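Local coordinates for regulator of G-protein signaling 16 (Mus musculus, PDB 3C7L) that stimulates the GTPase activity of G protein alpha subunits, driving them into the inactive GDP-bound form and so damping receptor signalling, at residues A[56-61]-A[103-108]; A[49-54]-A[110-115]. All coordinates share one frame; numbering follows the deposited sequence.

Interaction 1: A[56-61]-A[103-108]; sequences EFKKIR and ATTSCF
Phe57 presents one face of its ring to the edge of Phe108 in a T-shaped (edge-to-face) pair, with centroids 5.3 Å apart and planes at 78°. The touching edge of Phe108 is its CD2–CE2 side, and Phe108 CD2 comes within 3.9 Å of Phe57 CE2. Phe108 CE2 stands 3.9 Å above the Phe57 plane, shifted from the ring centre toward its rim. Phe57 gets there because its CG is anti to the backbone N (chi1 171°), which swings the ring out from near the C-terminal end of helix 45-57 toward the loop. On the Phe108 side, Cys107 SG lies 4.0 Å above the plane, over the ring centre, so the residue before it in the chain packs on one face. In the all-helical RGS domain this joins the C-terminal end of helix 45-57 to the loop between helices 90-101 and 109-128, and helix 63-78 adds Leu66 against Phe57 and Ile73 against Phe108. Two type I beta turns meet here, Phe57 to Ile60 and Thr104 to Cys107. The carbonyl oxygen of Thr105, inside the second turn, sits at the edge of the Phe57 ring, 3.9 Å from Phe57 CE2. Lys58, extended beyond CG, runs along the solvent side of the contact and lays its CE 3.7 Å from Thr105 O, while its NZ goes on to a salt bridge with Asp109.

Interaction 2: A[49-54]-A[110-115]; sequences EFWLAC and VAQGKT
In the four-helix bundle subdomain of the RGS domain, built from helices 45-57, 63-78, 90-101 and 109-128, the first and last helices pack here in a largely antiparallel sense; the axes of segments 49-54 and 110-115 approach to 9.7 Å and cross at -141°. Gln112 is the central side chain on the second segment. With CG anti to the backbone N (chi1 174°) and the chain extended beyond it, the amide reaches across between Trp51 and Cys54. Gln112 NE2 stands over one face of the indole, toward the rim and 3.3 Å from Trp51 NE1; both are donors, so this is no hydrogen bond. The amide plane is turned 69° from the ring, and NE2 has its acceptor in Glu55 OE1, one residue beyond Cys54, which helps hold the amide in place. The other amide branch packs on the first helix, where Gln112 OE1 lies 3.5 Å from Cys54 CB.

Phe50 fills the other part of the interface. Its ring meets the second helix edge-on, at the backbone of Ala111 and Gln112: Ala111 O and Gln112 N each lie 3.7 Å from Phe50 CE2, near the ring plane, and Phe50 CZ touches Ala111 CB at 3.8 Å. Cys54 SG sits over one face of the ring, offset toward the rim. Thr115 comes up obliquely, with Thr115 OG1 3.5 Å from Phe50 CD2. That hydroxyl donates to Ala111 O from above the carbonyl plane, while Thr115 N bonds to the same oxygen from the opposite face, so the buried OG1 is satisfied within its own helix. Around this buried contact, helix 63-78 brings Ile73 and Ile78 against Phe50, and helix 90-101 packs Thr92 and Thr96 against Ala111.

From the N terminus, helix 45-57 carries residues 49-54 of interaction 2 and, just beyond, opens interaction 1 at its C-terminal end. The chain then runs through helices 63-78 and 90-101 before the loop at 103-108 returns to 56-61, closing the inner loop. A few residues later, the start of helix 109-128 meets 49-54 and closes the outer one. The two closures therefore nest without crossing, and tie the first and last of the four bundle helices together with 63-78 and 90-101 in the enclosed chain. Their centres lie about 12 Å apart, and they join directly where Phe108 CB packs 3.9 Å from Cys54 SG, carrying the contact from near the centre of the chain toward its periphery.

Interaction 1: A[56-61]-A[103-108]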
ATOM      1  N   GLU A  56      -4.387   8.440   1.308  1.00 14.24           N
ATOM      2  CA  GLU A  56      -4.902   9.507   2.147  1.00 15.03           C
ATOM      3  C   GLU A  56      -3.909  10.679   2.175  1.00 14.69           C
ATOM      4  O   GLU A  56      -4.308  11.840   2.284  1.00 13.73           O
ATOM      5  CB  GLU A  56      -5.188   8.992   3.564  1.00 19.67           C
ATOM      6  CG  GLU A  56      -3.975   8.503   4.327  1.00 26.46           C
ATOM      7  CD  GLU A  56      -4.283   8.198   5.789  1.00 31.66           C
ATOM      8  OE1 GLU A  56      -4.965   9.026   6.432  1.00 34.24           O
ATOM      9  OE2 GLU A  56      -3.836   7.141   6.294  1.00 33.90           O
ATOM     10  N   PHE A  57      -2.620  10.374   2.050  1.00 14.18           N
ATOM     11  CA  PHE A  57      -1.575  11.398   2.050  1.00 13.75           C
ATOM     12  C   PHE A  57      -1.740  12.416   0.923  1.00 14.46           C
ATOM     13  O   PHE A  57      -1.554  13.615   1.127  1.00 14.30           O
ATOM     14  CB  PHE A  57      -0.196  10.737   1.926  1.00 14.07           C
ATOM     15  CG  PHE A  57       0.938  11.711   1.708  1.00 12.62           C
ATOM     16  CD1 PHE A  57       1.367  12.546   2.735  1.00 13.25           C
ATOM     17  CD2 PHE A  57       1.575  11.790   0.472  1.00 15.14           C
ATOM     18  CE1 PHE A  57       2.415  13.444   2.538  1.00 10.30           C
ATOM     19  CE2 PHE A  57       2.627  12.687   0.263  1.00 13.46           C
ATOM     20  CZ  PHE A  57       3.046  13.515   1.298  1.00 12.21           C
ATOM     21  N   LYS A  58      -2.082  11.942  -0.267  1.00 14.16           N
ATOM     22  CA  LYS A  58      -2.233  12.838  -1.403  1.00 16.47           C
ATOM     23  C   LYS A  58      -3.441  13.769  -1.347  1.00 16.82           C
ATOM     24  O   LYS A  58      -3.577  14.666  -2.179  1.00 15.17           O
ATOM     25  CB  LYS A  58      -2.237  12.041  -2.703  1.00 19.45           C
ATOM     26  CG  LYS A  58      -0.852  11.544  -3.085  1.00 22.44           C
ATOM     27  CD  LYS A  58      -0.802  11.099  -4.532  1.00 25.91           C
ATOM     28  CE  LYS A  58       0.609  10.709  -4.945  1.00 26.59           C
ATOM     29  NZ  LYS A  58       0.666  10.247  -6.363  1.00 25.43           N
ATOM     30  N   LYS A  59      -4.306  13.564  -0.362  1.00 15.52           N
ATOM     31  CA  LYS A  59      -5.480  14.409  -0.191  1.00 17.47           C
ATOM     32  C   LYS A  59      -5.164  15.613   0.702  1.00 16.30           C
ATOM     33  O   LYS A  59      -5.946  16.558   0.781  1.00 16.09           O
ATOM     34  CB  LYS A  59      -6.624  13.603   0.422  1.00 19.56           C
ATOM     35  CG  LYS A  59      -7.810  14.454   0.838  1.00 25.22           C
ATOM     36  CD  LYS A  59      -8.897  13.628   1.492  1.00 28.55           C
ATOM     37  CE  LYS A  59      -9.983  14.526   2.044  1.00 29.86           C
ATOM     38  NZ  LYS A  59      -9.436  15.418   3.102  1.00 32.38           N
ATOM     39  N   ILE A  60      -4.014  15.571   1.373  1.00 14.16           N
ATOM     40  CA  ILE A  60      -3.596  16.651   2.271  1.00 13.09           C
ATOM     41  C   ILE A  60      -3.137  17.886   1.494  1.00 12.51           C
ATOM     42  O   ILE A  60      -2.330  17.781   0.571  1.00 12.19           O
ATOM     43  CB  ILE A  60      -2.445  16.186   3.193  1.00 12.40           C
ATOM     44  CG1 ILE A  60      -2.894  14.973   4.013  1.00 13.61           C
ATOM     45  CG2 ILE A  60      -2.020  17.317   4.121  1.00 11.15           C
ATOM     46  CD1 ILE A  60      -1.814  14.412   4.919  1.00 14.85           C
ATOM     47  N   ARG A  61      -3.646  19.058   1.871  1.00 14.14           N
ATOM     48  CA  ARG A  61      -3.284  20.303   1.184  1.00 15.84           C
ATOM     49  C   ARG A  61      -2.260  21.126   1.955  1.00 15.01           C
ATOM     50  O   ARG A  61      -1.295  21.638   1.381  1.00 14.35           O
ATOM     51  CB  ARG A  61      -4.536  21.149   0.935  1.00 16.27           C
ATOM     52  CG  ARG A  61      -5.484  20.555  -0.093  1.00 21.22           C
ATOM     53  CD  ARG A  61      -6.830  21.255  -0.064  1.00 24.65           C
ATOM     54  NE  ARG A  61      -7.765  20.695  -1.034  1.00 28.72           N
ATOM     55  CZ  ARG A  61      -9.058  20.997  -1.083  1.00 31.45           C
ATOM     56  NH1 ARG A  61      -9.571  21.857  -0.213  1.00 32.79           N
ATOM     57  NH2 ARG A  61      -9.840  20.440  -2.001  1.00 33.07           N
ATOM     58  N   ALA A 103      10.637  17.808  -0.597  1.00 34.03           N
ATOM     59  CA  ALA A 103       9.195  17.987  -0.467  1.00 33.62           C
ATOM     60  C   ALA A 103       8.407  18.002  -1.778  1.00 33.55           C
ATOM     61  O   ALA A 103       8.012  19.065  -2.266  1.00 33.08           O
ATOM     62  CB  ALA A 103       8.910  19.261   0.315  1.00 33.94           C
ATOM     63  N   THR A 104       8.177  16.821  -2.341  1.00 31.55           N
ATOM     64  CA  THR A 104       7.406  16.689  -3.571  1.00 30.27           C
ATOM     65  C   THR A 104       6.201  15.815  -3.239  1.00 27.64           C
ATOM     66  O   THR A 104       6.320  14.863  -2.471  1.00 27.88           O
ATOM     67  CB  THR A 104       8.224  16.015  -4.693  1.00 31.81           C
ATOM     68  OG1 THR A 104       8.589  14.690  -4.291  1.00 32.21           O
ATOM     69  CG2 THR A 104       9.489  16.808  -4.983  1.00 33.43           C
ATOM     70  N   THR A 105       5.049  16.146  -3.815  1.00 24.69           N
ATOM     71  CA  THR A 105       3.807  15.406  -3.578  1.00 23.63           C
ATOM     72  C   THR A 105       3.818  13.970  -4.107  1.00 18.96           C
ATOM     73  O   THR A 105       3.083  13.115  -3.614  1.00 18.24           O
ATOM     74  CB  THR A 105       2.602  16.146  -4.207  1.00 24.18           C
ATOM     75  OG1 THR A 105       2.505  17.458  -3.642  1.00 28.08           O
ATOM     76  CG2 THR A 105       1.304  15.395  -3.941  1.00 25.81           C
ATOM     77  N   SER A 106       4.640  13.702  -5.113  1.00 15.45           N
ATOM     78  CA  SER A 106       4.709  12.355  -5.669  1.00 12.99           C
ATOM     79  C   SER A 106       5.828  11.593  -4.968  1.00 12.91           C
ATOM     80  O   SER A 106       6.332  10.595  -5.470  1.00 10.89           O
ATOM     81  CB  SER A 106       4.968  12.419  -7.178  1.00 11.39           C
ATOM     82  OG  SER A 106       6.223  13.011  -7.459  1.00 10.68           O
ATOM     83  N   CYS A 107       6.189  12.090  -3.787  1.00 12.25           N
ATOM     84  CA  CYS A 107       7.244  11.531  -2.954  1.00 12.48           C
ATOM     85  C   CYS A 107       7.262  10.004  -2.871  1.00 10.15           C
ATOM     86  O   CYS A 107       8.312   9.373  -3.023  1.00  8.09           O
ATOM     87  CB  CYS A 107       7.118  12.118  -1.543  1.00 17.36           C
ATOM     88  SG  CYS A 107       8.314  11.496  -0.376  1.00 26.54           S
ATOM     89  N   PHE A 108       6.096   9.417  -2.642  1.00  6.58           N
ATOM     90  CA  PHE A 108       5.975   7.969  -2.496  1.00  8.00           C
ATOM     91  C   PHE A 108       5.539   7.183  -3.737  1.00  8.45           C
ATOM     92  O   PHE A 108       5.354   5.968  -3.660  1.00  8.21           O
ATOM     93  CB  PHE A 108       4.997   7.666  -1.360  1.00  7.62           C
ATOM     94  CG  PHE A 108       5.387   8.274  -0.042  1.00  8.88           C
ATOM     95  CD1 PHE A 108       6.483   7.795   0.662  1.00  7.42           C
ATOM     96  CD2 PHE A 108       4.647   9.321   0.503  1.00  9.55           C
ATOM     97  CE1 PHE A 108       6.833   8.345   1.889  1.00  7.09           C
ATOM     98  CE2 PHE A 108       4.989   9.877   1.728  1.00  9.44           C
ATOM     99  CZ  PHE A 108       6.084   9.389   2.424  1.00  5.93           C
TER

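Interaction 2: A[49-54]-A[110-115]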
ATOM      1  N   GLU A  49      -1.517  -1.674   3.935  1.00  7.01           N
ATOM      2  CA  GLU A  49      -1.618  -0.539   4.847  1.00  7.79           C
ATOM      3  C   GLU A  49      -0.848   0.652   4.295  1.00  7.56           C
ATOM      4  O   GLU A  49      -1.297   1.795   4.385  1.00  4.92           O
ATOM      5  CB  GLU A  49      -1.089  -0.936   6.233  1.00  8.24           C
ATOM      6  CG  GLU A  49      -1.962  -2.002   6.884  1.00 10.10           C
ATOM      7  CD  GLU A  49      -1.412  -2.542   8.191  1.00 12.32           C
ATOM      8  OE1 GLU A  49      -0.250  -2.238   8.548  1.00  9.55           O
ATOM      9  OE2 GLU A  49      -2.158  -3.290   8.855  1.00 11.21           O
ATOM     10  N   PHE A  50       0.310   0.376   3.709  1.00  6.18           N
ATOM     11  CA  PHE A  50       1.139   1.420   3.125  1.00  7.23           C
ATOM     12  C   PHE A  50       0.440   2.053   1.924  1.00  6.05           C
ATOM     13  O   PHE A  50       0.415   3.277   1.792  1.00  6.13           O
ATOM     14  CB  PHE A  50       2.490   0.838   2.694  1.00  8.13           C
ATOM     15  CG  PHE A  50       3.317   1.773   1.859  1.00  7.09           C
ATOM     16  CD1 PHE A  50       3.677   3.027   2.341  1.00  7.99           C
ATOM     17  CD2 PHE A  50       3.736   1.401   0.587  1.00  6.57           C
ATOM     18  CE1 PHE A  50       4.442   3.897   1.566  1.00  8.13           C
ATOM     19  CE2 PHE A  50       4.495   2.256  -0.190  1.00  6.42           C
ATOM     20  CZ  PHE A  50       4.852   3.509   0.298  1.00  9.87           C
ATOM     21  N   TRP A  51      -0.125   1.219   1.053  1.00  5.50           N
ATOM     22  CA  TRP A  51      -0.815   1.719  -0.133  1.00  5.81           C
ATOM     23  C   TRP A  51      -1.943   2.659   0.283  1.00  6.98           C
ATOM     24  O   TRP A  51      -2.055   3.769  -0.229  1.00  8.90           O
ATOM     25  CB  TRP A  51      -1.382   0.553  -0.954  1.00  5.81           C
ATOM     26  CG  TRP A  51      -1.898   0.951  -2.316  1.00  6.55           C
ATOM     27  CD1 TRP A  51      -1.194   0.975  -3.482  1.00  8.40           C
ATOM     28  CD2 TRP A  51      -3.222   1.397  -2.637  1.00  6.51           C
ATOM     29  NE1 TRP A  51      -1.996   1.407  -4.515  1.00  7.60           N
ATOM     30  CE2 TRP A  51      -3.245   1.675  -4.021  1.00  6.99           C
ATOM     31  CE3 TRP A  51      -4.393   1.593  -1.886  1.00  8.55           C
ATOM     32  CZ2 TRP A  51      -4.395   2.136  -4.676  1.00  8.22           C
ATOM     33  CZ3 TRP A  51      -5.538   2.051  -2.538  1.00  7.98           C
ATOM     34  CH2 TRP A  51      -5.527   2.316  -3.918  1.00  9.02           C
ATOM     35  N   LEU A  52      -2.772   2.219   1.220  1.00  7.38           N
ATOM     36  CA  LEU A  52      -3.884   3.038   1.702  1.00  9.12           C
ATOM     37  C   LEU A  52      -3.397   4.333   2.362  1.00  9.00           C
ATOM     38  O   LEU A  52      -4.052   5.371   2.262  1.00  7.10           O
ATOM     39  CB  LEU A  52      -4.730   2.248   2.702  1.00 11.16           C
ATOM     40  CG  LEU A  52      -5.477   1.014   2.191  1.00 12.10           C
ATOM     41  CD1 LEU A  52      -5.946   0.200   3.376  1.00 13.21           C
ATOM     42  CD2 LEU A  52      -6.660   1.425   1.329  1.00 10.41           C
ATOM     43  N   ALA A  53      -2.253   4.272   3.035  1.00  8.03           N
ATOM     44  CA  ALA A  53      -1.704   5.454   3.696  1.00  9.40           C
ATOM     45  C   ALA A  53      -1.261   6.480   2.661  1.00 10.51           C
ATOM     46  O   ALA A  53      -1.355   7.686   2.895  1.00  9.54           O
ATOM     47  CB  ALA A  53      -0.528   5.062   4.585  1.00 10.94           C
ATOM     48  N   CYS A  54      -0.778   5.997   1.518  1.00  8.58           N
ATOM     49  CA  CYS A  54      -0.338   6.874   0.439  1.00 10.92           C
ATOM     50  C   CYS A  54      -1.537   7.585  -0.179  1.00 12.03           C
ATOM     51  O   CYS A  54      -1.449   8.749  -0.562  1.00 12.35           O
ATOM     52  CB  CYS A  54       0.381   6.076  -0.652  1.00 11.13           C
ATOM     53  SG  CYS A  54       2.015   5.464  -0.189  1.00  9.90           S
ATOM     54  N   VAL A 110       6.972   5.923  -6.547  1.00 10.70           N
ATOM     55  CA  VAL A 110       7.697   4.722  -6.929  1.00 10.61           C
ATOM     56  C   VAL A 110       7.513   3.610  -5.898  1.00  9.26           C
ATOM     57  O   VAL A 110       7.279   2.458  -6.262  1.00  9.27           O
ATOM     58  CB  VAL A 110       9.197   5.019  -7.138  1.00 10.12           C
ATOM     59  CG1 VAL A 110       9.917   3.770  -7.601  1.00 11.32           C
ATOM     60  CG2 VAL A 110       9.359   6.118  -8.181  1.00 13.02           C
ATOM     61  N   ALA A 111       7.600   3.958  -4.617  1.00  9.53           N
ATOM     62  CA  ALA A 111       7.425   2.975  -3.549  1.00  7.50           C
ATOM     63  C   ALA A 111       6.026   2.366  -3.590  1.00  8.51           C
ATOM     64  O   ALA A 111       5.875   1.152  -3.472  1.00  9.17           O
ATOM     65  CB  ALA A 111       7.665   3.622  -2.189  1.00  8.38           C
ATOM     66  N   GLN A 112       5.008   3.208  -3.757  1.00  8.40           N
ATOM     67  CA  GLN A 112       3.627   2.730  -3.799  1.00  8.80           C
ATOM     68  C   GLN A 112       3.410   1.791  -4.983  1.00  8.40           C
ATOM     69  O   GLN A 112       2.727   0.772  -4.861  1.00  8.47           O
ATOM     70  CB  GLN A 112       2.652   3.919  -3.864  1.00 10.97           C
ATOM     71  CG  GLN A 112       1.184   3.516  -4.046  1.00 10.83           C
ATOM     72  CD  GLN A 112       0.221   4.688  -3.903  1.00 12.84           C
ATOM     73  OE1 GLN A 112       0.582   5.839  -4.148  1.00 12.63           O
ATOM     74  NE2 GLN A 112      -1.019   4.393  -3.518  1.00  9.68           N
ATOM     75  N   GLY A 113       4.003   2.135  -6.125  1.00  8.55           N
ATOM     76  CA  GLY A 113       3.876   1.308  -7.314  1.00  7.88           C
ATOM     77  C   GLY A 113       4.557  -0.042  -7.167  1.00  8.11           C
ATOM     78  O   GLY A 113       4.039  -1.062  -7.636  1.00  5.98           O
ATOM     79  N   LYS A 114       5.727  -0.062  -6.535  1.00  7.52           N
ATOM     80  CA  LYS A 114       6.445  -1.315  -6.330  1.00  8.94           C
ATOM     81  C   LYS A 114       5.641  -2.181  -5.363  1.00  8.29           C
ATOM     82  O   LYS A 114       5.492  -3.387  -5.566  1.00  6.73           O
ATOM     83  CB  LYS A 114       7.835  -1.065  -5.735  1.00 11.98           C
ATOM     84  CG  LYS A 114       8.794  -0.284  -6.610  1.00 16.95           C
ATOM     85  CD  LYS A 114       9.139  -1.027  -7.888  1.00 19.05           C
ATOM     86  CE  LYS A 114      10.190  -0.271  -8.692  1.00 21.00           C
ATOM     87  NZ  LYS A 114      10.541  -0.985  -9.951  1.00 21.20           N
ATOM     88  N   THR A 115       5.122  -1.554  -4.308  1.00  6.20           N
ATOM     89  CA  THR A 115       4.335  -2.268  -3.308  1.00  7.39           C
ATOM     90  C   THR A 115       3.030  -2.766  -3.920  1.00  8.01           C
ATOM     91  O   THR A 115       2.559  -3.859  -3.595  1.00  8.25           O
ATOM     92  CB  THR A 115       4.048  -1.368  -2.091  1.00  8.17           C
ATOM     93  OG1 THR A 115       5.295  -0.953  -1.516  1.00 11.38           O
ATOM     94  CG2 THR A 115       3.250  -2.130  -1.035  1.00  9.04           C
TER